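Local coordinates for protein HTLV-2 integrase catalytic core domain (Human T-cell leukemia virus 2, PDB 6QBT) that binds magnesium and probably carries the nucleotidyltransferase active site with which the retroviral integrase inserts viral DNA into the host genome, at residues D13-K18 and Y24-W29; S52-A57 and Q81-S86; N117-D122 and L136-Q141. All blocks are in the same frame, centred on the assembly; numbering follows the deposited sequence.

Interaction 1. Residues D13-K18 and Y24-W29. With MG (magnesium ion), chain B.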
loop_
_atom_site.group_PDB
_atom_site.type_symbol
_atom_site.label_atom_id
_atom_site.label_comp_id
_atom_site.label_asym_id
_atom_site.label_seq_id
_atom_site.Cartn_x
_atom_site.Cartn_y
_atom_site.Cartn_z
ATOM N N ASP A 13 -19.347 -10.077 5.473
ATOM C CA ASP A 13 -20.603 -10.063 4.740
ATOM C C ASP A 13 -20.467 -9.059 3.592
ATOM O O ASP A 13 -19.540 -8.229 3.558
ATOM C CB ASP A 13 -21.776 -9.699 5.665
ATOM C CG ASP A 13 -23.161 -10.014 5.064
ATOM O OD1 ASP A 13 -23.326 -10.742 4.053
ATOM O OD2 ASP A 13 -24.145 -9.516 5.611
ATOM N N VAL A 14 -21.387 -9.148 2.641
ATOM C CA VAL A 14 -21.521 -8.142 1.637
ATOM C C VAL A 14 -22.711 -7.262 2.021
ATOM O O VAL A 14 -23.776 -7.770 2.327
ATOM C CB VAL A 14 -21.689 -8.791 0.258
ATOM C CG1 VAL A 14 -22.075 -7.752 -0.775
ATOM C CG2 VAL A 14 -20.378 -9.474 -0.155
ATOM N N THR A 15 -22.520 -5.941 2.016
ATOM C CA THR A 15 -23.631 -4.999 2.173
ATOM C C THR A 15 -23.757 -4.157 0.899
ATOM O O THR A 15 -22.830 -4.101 0.121
ATOM C CB THR A 15 -23.501 -4.118 3.438
ATOM O OG1 THR A 15 -24.681 -3.314 3.560
ATOM C CG2 THR A 15 -22.290 -3.208 3.384
ATOM N N HIS A 16 -24.900 -3.514 0.698
ATOM C CA HIS A 16 -25.194 -2.875 -0.557
ATOM C C HIS A 16 -25.230 -1.383 -0.360
ATOM O O HIS A 16 -25.553 -0.927 0.724
ATOM C CB HIS A 16 -26.464 -3.448 -1.141
ATOM C CG HIS A 16 -26.326 -4.888 -1.529
ATOM N ND1 HIS A 16 -26.556 -5.927 -0.647
ATOM C CD2 HIS A 16 -25.915 -5.463 -2.683
ATOM C CE1 HIS A 16 -26.313 -7.080 -1.245
ATOM N NE2 HIS A 16 -25.922 -6.826 -2.482
ATOM N N TYR A 17 -24.777 -0.634 -1.370
ATOM C CA TYR A 17 -24.700 0.832 -1.308
ATOM C C TYR A 17 -25.070 1.441 -2.657
ATOM O O TYR A 17 -24.342 1.271 -3.624
ATOM C CB TYR A 17 -23.320 1.309 -0.887
ATOM C CG TYR A 17 -23.289 2.795 -0.673
ATOM C CD1 TYR A 17 -23.792 3.354 0.502
ATOM C CD2 TYR A 17 -22.813 3.655 -1.658
ATOM C CE1 TYR A 17 -23.797 4.726 0.704
ATOM C CE2 TYR A 17 -22.802 5.037 -1.471
ATOM C CZ TYR A 17 -23.292 5.566 -0.288
ATOM O OH TYR A 17 -23.283 6.917 -0.086
ATOM N N LYS A 18 -26.197 2.149 -2.690
ATOM C CA LYS A 18 -26.741 2.758 -3.899
ATOM C C LYS A 18 -26.050 4.097 -4.125
ATOM O O LYS A 18 -26.049 4.942 -3.241
ATOM C CB LYS A 18 -28.256 2.984 -3.760
ATOM C CG LYS A 18 -29.114 2.270 -4.789
ATOM C CD LYS A 18 -30.512 2.865 -4.913
ATOM C CE LYS A 18 -31.174 2.335 -6.173
ATOM N NZ LYS A 18 -32.512 2.940 -6.376
ATOM N N TYR A 24 -23.940 -0.880 -5.478
ATOM C CA TYR A 24 -22.616 -1.490 -5.325
ATOM C C TYR A 24 -22.652 -2.516 -4.203
ATOM O O TYR A 24 -23.523 -2.448 -3.309
ATOM C CB TYR A 24 -21.557 -0.430 -5.015
ATOM C CG TYR A 24 -21.332 0.490 -6.176
ATOM C CD1 TYR A 24 -22.198 1.561 -6.423
ATOM C CD2 TYR A 24 -20.270 0.289 -7.057
ATOM C CE1 TYR A 24 -21.998 2.407 -7.498
ATOM C CE2 TYR A 24 -20.079 1.121 -8.141
ATOM C CZ TYR A 24 -20.935 2.186 -8.356
ATOM O OH TYR A 24 -20.749 3.027 -9.443
ATOM N N CYS A 25 -21.705 -3.458 -4.275
ATOM C CA CYS A 25 -21.492 -4.486 -3.268
ATOM C C CYS A 25 -20.245 -4.139 -2.485
ATOM O O CYS A 25 -19.122 -4.253 -2.981
ATOM C CB CYS A 25 -21.303 -5.843 -3.935
ATOM S SG CYS A 25 -22.774 -6.374 -4.828
ATOM N N LEU A 26 -20.457 -3.689 -1.264
ATOM C CA LEU A 26 -19.394 -3.471 -0.319
ATOM C C LEU A 26 -19.091 -4.824 0.327
ATOM O O LEU A 26 -19.932 -5.386 1.037
ATOM C CB LEU A 26 -19.822 -2.435 0.724
ATOM C CG LEU A 26 -19.675 -0.953 0.353
ATOM C CD1 LEU A 26 -19.765 -0.592 -1.123
ATOM C CD2 LEU A 26 -20.744 -0.215 1.089
ATOM N N HIS A 27 -17.919 -5.363 0.033
ATOM C CA HIS A 27 -17.443 -6.559 0.689
ATOM C C HIS A 27 -16.643 -6.089 1.919
ATOM O O HIS A 27 -15.617 -5.386 1.777
ATOM C CB HIS A 27 -16.514 -7.331 -0.219
ATOM C CG HIS A 27 -17.166 -7.949 -1.401
ATOM N ND1 HIS A 27 -17.624 -7.209 -2.474
ATOM C CD2 HIS A 27 -17.362 -9.250 -1.728
ATOM C CE1 HIS A 27 -18.117 -8.028 -3.386
ATOM N NE2 HIS A 27 -17.974 -9.270 -2.959
ATOM N N VAL A 28 -17.104 -6.502 3.099
ATOM C CA VAL A 28 -16.661 -5.979 4.372
ATOM C C VAL A 28 -16.107 -7.131 5.220
ATOM O O VAL A 28 -16.773 -8.123 5.426
ATOM C CB VAL A 28 -17.853 -5.318 5.112
ATOM C CG1 VAL A 28 -17.484 -4.894 6.537
ATOM C CG2 VAL A 28 -18.404 -4.140 4.316
ATOM N N TRP A 29 -14.893 -6.983 5.723
ATOM C CA TRP A 29 -14.339 -7.959 6.667
ATOM C C TRP A 29 -13.952 -7.197 7.904
ATOM O O TRP A 29 -13.384 -6.102 7.799
ATOM C CB TRP A 29 -13.075 -8.643 6.106
ATOM C CG TRP A 29 -13.390 -9.539 4.998
ATOM C CD1 TRP A 29 -13.324 -9.259 3.652
ATOM C CD2 TRP A 29 -13.843 -10.863 5.115
ATOM N NE1 TRP A 29 -13.699 -10.360 2.929
ATOM C CE2 TRP A 29 -14.027 -11.362 3.805
ATOM C CE3 TRP A 29 -14.135 -11.693 6.208
ATOM C CZ2 TRP A 29 -14.498 -12.658 3.561
ATOM C CZ3 TRP A 29 -14.580 -12.979 5.965
ATOM C CH2 TRP A 29 -14.748 -13.455 4.651
HETATM MG MG MG B . -24.991 -11.494 2.823
#
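T15 and L26 face each other as a hydrogen-bonded antiparallel pair: T15 N reaches L26 O at 2.8 Å, and L26 N returns a bond of 2.8 Å to T15 O. D13 with V28 and Y17 with Y24 repeat the reciprocal pattern, giving six backbone bonds in three of the five registered pairs. Between them, V14 and H16 sit in non-hydrogen-bonded positions opposite H27 and C25. On that face V14 CG2 lies over the H27 ring in a CH-pi contact, 3.7 Å from the ring centroid and 24° off the normal, because the two side chains run alongside each other. On the other face L26 CD2 packs 3.6 Å from Y17 CB, and T15 CG2 is 3.7 Å from L26 CB. The two strands form the first hairpin of the RNase H-like sheet of the integrase core, with strand 37-42 bonded along the far edge of 22-31. On strand 9-19, D13 holds CG anti to the backbone N (chi1 -165°), and its OD1 binds magnesium at 2.2 Å; OD2 stays 3.5 Å from the magnesium, so one oxygen alone coordinates. D70 supplies the other protein ligand, as in the acidic motif of this family. Further out, T15 OG1 and H16 O are bonded to K113, H16 NE2 to E45 and Y17 OH to N117, while helix 104-122 packs against T15, Y17 and V28.

Interaction 2. Residues S52-A57 and Q81-S86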
loop_
_atom_site.group_PDB
_atom_site.type_symbol
_atom_site.label_atom_id
_atom_site.label_comp_id
_atom_site.label_asym_id
_atom_site.label_seq_id
_atom_site.Cartn_x
_atom_site.Cartn_y
_atom_site.Cartn_z
ATOM N N SER A 52 -11.155 -11.798 -4.533
ATOM C CA SER A 52 -10.452 -10.533 -4.675
ATOM C C SER A 52 -10.587 -9.614 -3.427
ATOM O O SER A 52 -9.564 -9.135 -2.915
ATOM C CB SER A 52 -10.899 -9.792 -5.924
ATOM O OG SER A 52 -10.175 -8.567 -6.075
ATOM N N ALA A 53 -11.801 -9.392 -2.922
ATOM C CA ALA A 53 -11.953 -8.537 -1.723
ATOM C C ALA A 53 -11.277 -9.164 -0.526
ATOM O O ALA A 53 -10.792 -8.467 0.351
ATOM C CB ALA A 53 -13.418 -8.298 -1.391
ATOM N N PHE A 54 -11.289 -10.486 -0.473
ATOM C CA PHE A 54 -10.701 -11.197 0.640
ATOM C C PHE A 54 -9.180 -11.045 0.630
ATOM O O PHE A 54 -8.569 -10.823 1.680
ATOM C CB PHE A 54 -11.154 -12.661 0.606
ATOM C CG PHE A 54 -10.813 -13.462 1.832
ATOM C CD1 PHE A 54 -10.827 -12.910 3.117
ATOM C CD2 PHE A 54 -10.541 -14.827 1.702
ATOM C CE1 PHE A 54 -10.542 -13.691 4.230
ATOM C CE2 PHE A 54 -10.245 -15.610 2.814
ATOM C CZ PHE A 54 -10.247 -15.045 4.077
ATOM N N LEU A 55 -8.581 -11.124 -0.552
ATOM C CA LEU A 55 -7.151 -10.785 -0.732
ATOM C C LEU A 55 -6.829 -9.322 -0.402
ATOM O O LEU A 55 -5.798 -9.071 0.187
ATOM C CB LEU A 55 -6.649 -11.099 -2.141
ATOM C CG LEU A 55 -6.605 -12.602 -2.465
ATOM C CD1 LEU A 55 -6.527 -12.854 -3.974
ATOM C CD2 LEU A 55 -5.447 -13.278 -1.754
ATOM N N GLN A 56 -7.678 -8.372 -0.802
ATOM C CA GLN A 56 -7.476 -6.985 -0.395
ATOM C C GLN A 56 -7.442 -6.874 1.130
ATOM O O GLN A 56 -6.525 -6.285 1.688
ATOM C CB GLN A 56 -8.532 -6.071 -0.989
ATOM C CG GLN A 56 -8.279 -5.842 -2.467
ATOM C CD GLN A 56 -9.453 -5.242 -3.239
ATOM O OE1 GLN A 56 -10.614 -5.292 -2.811
ATOM N NE2 GLN A 56 -9.142 -4.683 -4.397
ATOM N N ALA A 57 -8.427 -7.468 1.787
ATOM C CA ALA A 57 -8.497 -7.505 3.254
ATOM C C ALA A 57 -7.247 -8.096 3.939
ATOM O O ALA A 57 -6.716 -7.542 4.925
ATOM C CB ALA A 57 -9.725 -8.295 3.668
ATOM N N GLN A 81 -14.516 -22.154 -1.128
ATOM C CA GLN A 81 -14.113 -23.241 -0.231
ATOM C C GLN A 81 -12.728 -23.777 -0.596
ATOM O O GLN A 81 -11.917 -24.049 0.282
ATOM C CB GLN A 81 -15.123 -24.398 -0.201
ATOM C CG GLN A 81 -16.560 -24.045 0.209
ATOM C CD GLN A 81 -16.703 -23.305 1.539
ATOM O OE1 GLN A 81 -15.969 -23.544 2.509
ATOM N NE2 GLN A 81 -17.680 -22.403 1.590
ATOM N N GLU A 82 -12.444 -23.926 -1.883
ATOM C CA GLU A 82 -11.113 -24.396 -2.300
ATOM C C GLU A 82 -10.004 -23.431 -1.866
ATOM O O GLU A 82 -8.942 -23.859 -1.435
ATOM C CB GLU A 82 -11.052 -24.636 -3.810
ATOM C CG GLU A 82 -11.646 -25.975 -4.216
ATOM C CD GLU A 82 -11.826 -26.145 -5.725
ATOM O OE1 GLU A 82 -11.384 -25.269 -6.501
ATOM O OE2 GLU A 82 -12.425 -27.158 -6.140
ATOM N N PHE A 83 -10.275 -22.130 -1.979
ATOM C CA PHE A 83 -9.347 -21.098 -1.559
ATOM C C PHE A 83 -9.056 -21.256 -0.071
ATOM O O PHE A 83 -7.907 -21.369 0.337
ATOM C CB PHE A 83 -9.919 -19.711 -1.904
ATOM C CG PHE A 83 -9.027 -18.574 -1.514
ATOM C CD1 PHE A 83 -9.064 -18.052 -0.215
ATOM C CD2 PHE A 83 -8.149 -18.008 -2.441
ATOM C CE1 PHE A 83 -8.229 -16.998 0.143
ATOM C CE2 PHE A 83 -7.323 -16.949 -2.083
ATOM C CZ PHE A 83 -7.356 -16.450 -0.791
ATOM N N CYS A 84 -10.101 -21.333 0.728
ATOM C CA CYS A 84 -9.923 -21.464 2.188
ATOM C C CYS A 84 -9.219 -22.757 2.593
ATOM O O CYS A 84 -8.339 -22.744 3.451
ATOM C CB CYS A 84 -11.267 -21.306 2.913
ATOM S SG CYS A 84 -11.888 -19.612 2.807
ATOM N N THR A 85 -9.577 -23.857 1.945
ATOM C CA THR A 85 -8.965 -25.137 2.223
ATOM C C THR A 85 -7.473 -25.136 1.873
ATOM O O THR A 85 -6.638 -25.587 2.671
ATOM C CB THR A 85 -9.654 -26.282 1.434
ATOM O OG1 THR A 85 -11.074 -26.185 1.555
ATOM C CG2 THR A 85 -9.229 -27.625 1.972
ATOM N N SER A 86 -7.155 -24.660 0.674
ATOM C CA SER A 86 -5.772 -24.617 0.167
ATOM C C SER A 86 -4.843 -23.792 1.035
ATOM O O SER A 86 -3.668 -24.109 1.182
ATOM C CB SER A 86 -5.754 -23.976 -1.219
ATOM O OG SER A 86 -6.619 -24.658 -2.096
#
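F54 and F83 reach each other because both rings extend with CG turned away from the backbone N (chi1 -170° for F54, -180° for F83) and both CB atoms aim at the opposing helix. The segment axes come no closer than 12.4 Å, so long side chains must bridge the gap. The rings meet rim to rim: the F54 CD2 to F83 CE1 approach is 3.5 Å, the centroids lie 5.7 Å apart and the planes are inclined at 59°, with neither ring over the face of the other. L55 comes in at the F83 edge, its CD2 lying 3.8 Å from F83 CZ and near the ring plane. C84 makes a looser contact, its SG 4.3 Å from F54 CE2. All four of these residues are buried. On helix 78-86 the exposed T85 and S86 fold their hydroxyls back onto the preceding turn: T85 OG1 lies 2.6 Å from Q81 O, and S86 OG 2.5 Å from E82 O, which S86 N reaches from the other face of its plane. Within the fold, F54 also touches W29 and W10 of the sheet and shares I67 with C84, so the aromatic pair joins two helices that pack on the same face of the RNase H-like sheet. A second subunit adds L142 against F83 and T138 against L55. Across the two helix segments carbon and sulfur alone meet, which implies cohesion by dispersion and burial of apolar surface, with no directional bond to fix the angle between the rings.

Interaction 3. Residues N117-D122 and L136-Q141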
loop_
_atom_site.group_PDB
_atom_site.type_symbol
_atom_site.label_atom_id
_atom_site.label_comp_id
_atom_site.label_asym_id
_atom_site.label_seq_id
_atom_site.Cartn_x
_atom_site.Cartn_y
_atom_site.Cartn_z
ATOM N N ASN A 117 -20.785 8.667 3.237
ATOM C CA ASN A 117 -21.688 9.788 2.934
ATOM C C ASN A 117 -21.079 11.154 3.232
ATOM O O ASN A 117 -21.236 12.095 2.451
ATOM C CB ASN A 117 -23.009 9.654 3.693
ATOM C CG ASN A 117 -23.845 8.483 3.209
ATOM O OD1 ASN A 117 -23.688 8.000 2.089
ATOM N ND2 ASN A 117 -24.742 8.022 4.050
ATOM N N LYS A 118 -20.378 11.263 4.350
ATOM C CA LYS A 118 -19.770 12.524 4.730
ATOM C C LYS A 118 -18.712 12.908 3.700
ATOM O O LYS A 118 -18.691 14.034 3.221
ATOM C CB LYS A 118 -19.170 12.407 6.110
ATOM C CG LYS A 118 -18.657 13.731 6.666
ATOM C CD LYS A 118 -17.243 13.584 7.247
ATOM C CE LYS A 118 -16.585 14.932 7.547
ATOM N NZ LYS A 118 -15.105 14.813 7.338
ATOM N N TYR A 119 -17.856 11.958 3.324
ATOM C CA TYR A 119 -16.830 12.237 2.314
ATOM C C TYR A 119 -17.407 12.548 0.914
ATOM O O TYR A 119 -16.825 13.350 0.171
ATOM C CB TYR A 119 -15.778 11.107 2.252
ATOM C CG TYR A 119 -14.793 11.153 3.408
ATOM C CD1 TYR A 119 -13.953 12.265 3.602
ATOM C CD2 TYR A 119 -14.692 10.086 4.305
ATOM C CE1 TYR A 119 -13.058 12.309 4.665
ATOM C CE2 TYR A 119 -13.804 10.127 5.372
ATOM C CZ TYR A 119 -12.994 11.237 5.547
ATOM O OH TYR A 119 -12.128 11.247 6.613
ATOM N N LEU A 120 -18.534 11.937 0.553
ATOM C CA LEU A 120 -19.164 12.263 -0.735
ATOM C C LEU A 120 -19.622 13.707 -0.764
ATOM O O LEU A 120 -19.340 14.400 -1.713
ATOM C CB LEU A 120 -20.320 11.316 -1.069
ATOM C CG LEU A 120 -19.860 9.883 -1.385
ATOM C CD1 LEU A 120 -21.062 8.956 -1.362
ATOM C CD2 LEU A 120 -19.135 9.783 -2.718
ATOM N N LEU A 121 -20.261 14.168 0.307
ATOM C CA LEU A 121 -20.712 15.570 0.406
ATOM C C LEU A 121 -19.587 16.621 0.537
ATOM O O LEU A 121 -19.730 17.738 0.032
ATOM C CB LEU A 121 -21.696 15.727 1.566
ATOM C CG LEU A 121 -22.980 14.892 1.451
ATOM C CD1 LEU A 121 -23.755 14.985 2.758
ATOM C CD2 LEU A 121 -23.852 15.300 0.252
ATOM N N ASP A 122 -18.494 16.274 1.225
ATOM C CA ASP A 122 -17.309 17.140 1.329
ATOM C C ASP A 122 -16.626 17.353 -0.037
ATOM O O ASP A 122 -16.031 18.404 -0.280
ATOM C CB ASP A 122 -16.260 16.527 2.281
ATOM C CG ASP A 122 -16.687 16.513 3.768
ATOM O OD1 ASP A 122 -17.701 17.154 4.153
ATOM O OD2 ASP A 122 -15.968 15.838 4.562
ATOM N N LEU A 136 -12.500 4.131 4.782
ATOM C CA LEU A 136 -11.745 2.978 5.270
ATOM C C LEU A 136 -10.545 3.356 6.180
ATOM O O LEU A 136 -10.418 2.889 7.326
ATOM C CB LEU A 136 -11.306 2.126 4.072
ATOM C CG LEU A 136 -10.276 1.017 4.271
ATOM C CD1 LEU A 136 -10.847 0.018 5.250
ATOM C CD2 LEU A 136 -9.879 0.365 2.945
ATOM N N TRP A 137 -9.688 4.225 5.674
ATOM C CA TRP A 137 -8.509 4.635 6.421
ATOM C C TRP A 137 -8.857 5.492 7.641
ATOM O O TRP A 137 -8.236 5.341 8.708
ATOM C CB TRP A 137 -7.495 5.321 5.500
ATOM C CG TRP A 137 -6.828 4.319 4.639
ATOM C CD1 TRP A 137 -7.200 3.929 3.392
ATOM C CD2 TRP A 137 -5.690 3.547 4.980
ATOM N NE1 TRP A 137 -6.339 2.961 2.917
ATOM C CE2 TRP A 137 -5.412 2.692 3.882
ATOM C CE3 TRP A 137 -4.879 3.483 6.108
ATOM C CZ2 TRP A 137 -4.348 1.789 3.880
ATOM C CZ3 TRP A 137 -3.833 2.598 6.121
ATOM C CH2 TRP A 137 -3.566 1.760 4.999
ATOM N N THR A 138 -9.854 6.353 7.500
ATOM C CA THR A 138 -10.335 7.145 8.618
ATOM C C THR A 138 -10.833 6.232 9.752
ATOM O O THR A 138 -10.477 6.433 10.921
ATOM C CB THR A 138 -11.451 8.138 8.194
ATOM O OG1 THR A 138 -10.929 9.095 7.253
ATOM C CG2 THR A 138 -12.009 8.910 9.418
ATOM N N LEU A 139 -11.649 5.235 9.432
ATOM C CA LEU A 139 -12.171 4.378 10.485
ATOM C C LEU A 139 -11.050 3.585 11.198
ATOM O O LEU A 139 -11.042 3.509 12.434
ATOM C CB LEU A 139 -13.230 3.429 9.928
ATOM C CG LEU A 139 -13.904 2.461 10.921
ATOM C CD1 LEU A 139 -14.576 3.193 12.074
ATOM C CD2 LEU A 139 -14.916 1.619 10.175
ATOM N N ASN A 140 -10.124 3.008 10.434
ATOM C CA ASN A 140 -9.061 2.166 11.017
ATOM C C ASN A 140 -8.040 2.986 11.785
ATOM O O ASN A 140 -7.671 2.607 12.902
ATOM C CB ASN A 140 -8.348 1.293 9.975
ATOM C CG ASN A 140 -9.168 0.081 9.554
ATOM O OD1 ASN A 140 -9.869 -0.546 10.373
ATOM N ND2 ASN A 140 -9.060 -0.297 8.277
ATOM N N GLN A 141 -7.620 4.124 11.228
ATOM C CA GLN A 141 -6.459 4.844 11.765
ATOM C C GLN A 141 -6.715 6.085 12.561
ATOM O O GLN A 141 -5.849 6.468 13.374
ATOM C CB GLN A 141 -5.517 5.248 10.642
ATOM C CG GLN A 141 -4.618 4.136 10.188
ATOM C CD GLN A 141 -3.493 4.716 9.372
ATOM O OE1 GLN A 141 -3.744 5.332 8.321
ATOM N NE2 GLN A 141 -2.247 4.607 9.895
#
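Y119 and T138 alone make this contact, burying 81 Å² between segments whose nearest CA atoms, Y119 and T138, are 10.4 Å apart. The polar part is one bond: the Y119 hydroxyl gives its proton to T138 OG1, with OH to OG1 at 2.5 Å, a short distance. The side chains approach from opposite directions, and OG1 lies at the edge of the tyrosine ring, close to its plane. T138 OG1 points back beside its own backbone N (chi1 -63°), a setting that also lets it bond K134 O one turn earlier. The threonine oxygen therefore accepts from Y119 and donates to its own helix, which satisfies this buried hydroxyl. Carbon-to-carbon contact is slight, T138 CB lying 4.2 Å from Y119 CE2. An electrostatic contact lies within the first helix alone, where K118 NZ and D122 OD2 form a salt bridge at 3.1 Å across one turn, whose hydrogen bond is weak. In a third subunit, L55 packs on Y119 and Y87 on T138, so the buried pair also borders a subunit interface. Helices 104-122 and 128-142 belong to the C-terminal half of the integrase core. A131 and K134 line the tyrosine, L115 lies against T138, and on another side of the first helix L120 touches Y17 and Y19 of strand 9-19.

How the interactions relate
Interaction 1 is the hub: it carries the magnesium ligand D13 and touches both other contacts, from different faces of the hairpin. Its H27 CB lies 3.4 Å from A53 CB, and W29 CE2 lies 3.6 Å from F54 CD1, bringing interaction 2 against the sheet. Y17 OH and N117 OD1, 2.5 Å apart in a probable hydrogen bond, join it to interaction 3. Interactions 2 and 3 lie on opposite sides of the chain's centre, their own centres 26 Å apart and nearest atoms about 8 Å apart. Contact between those two surfaces arises between subunits, where L55 of one copy packs on T138 of another.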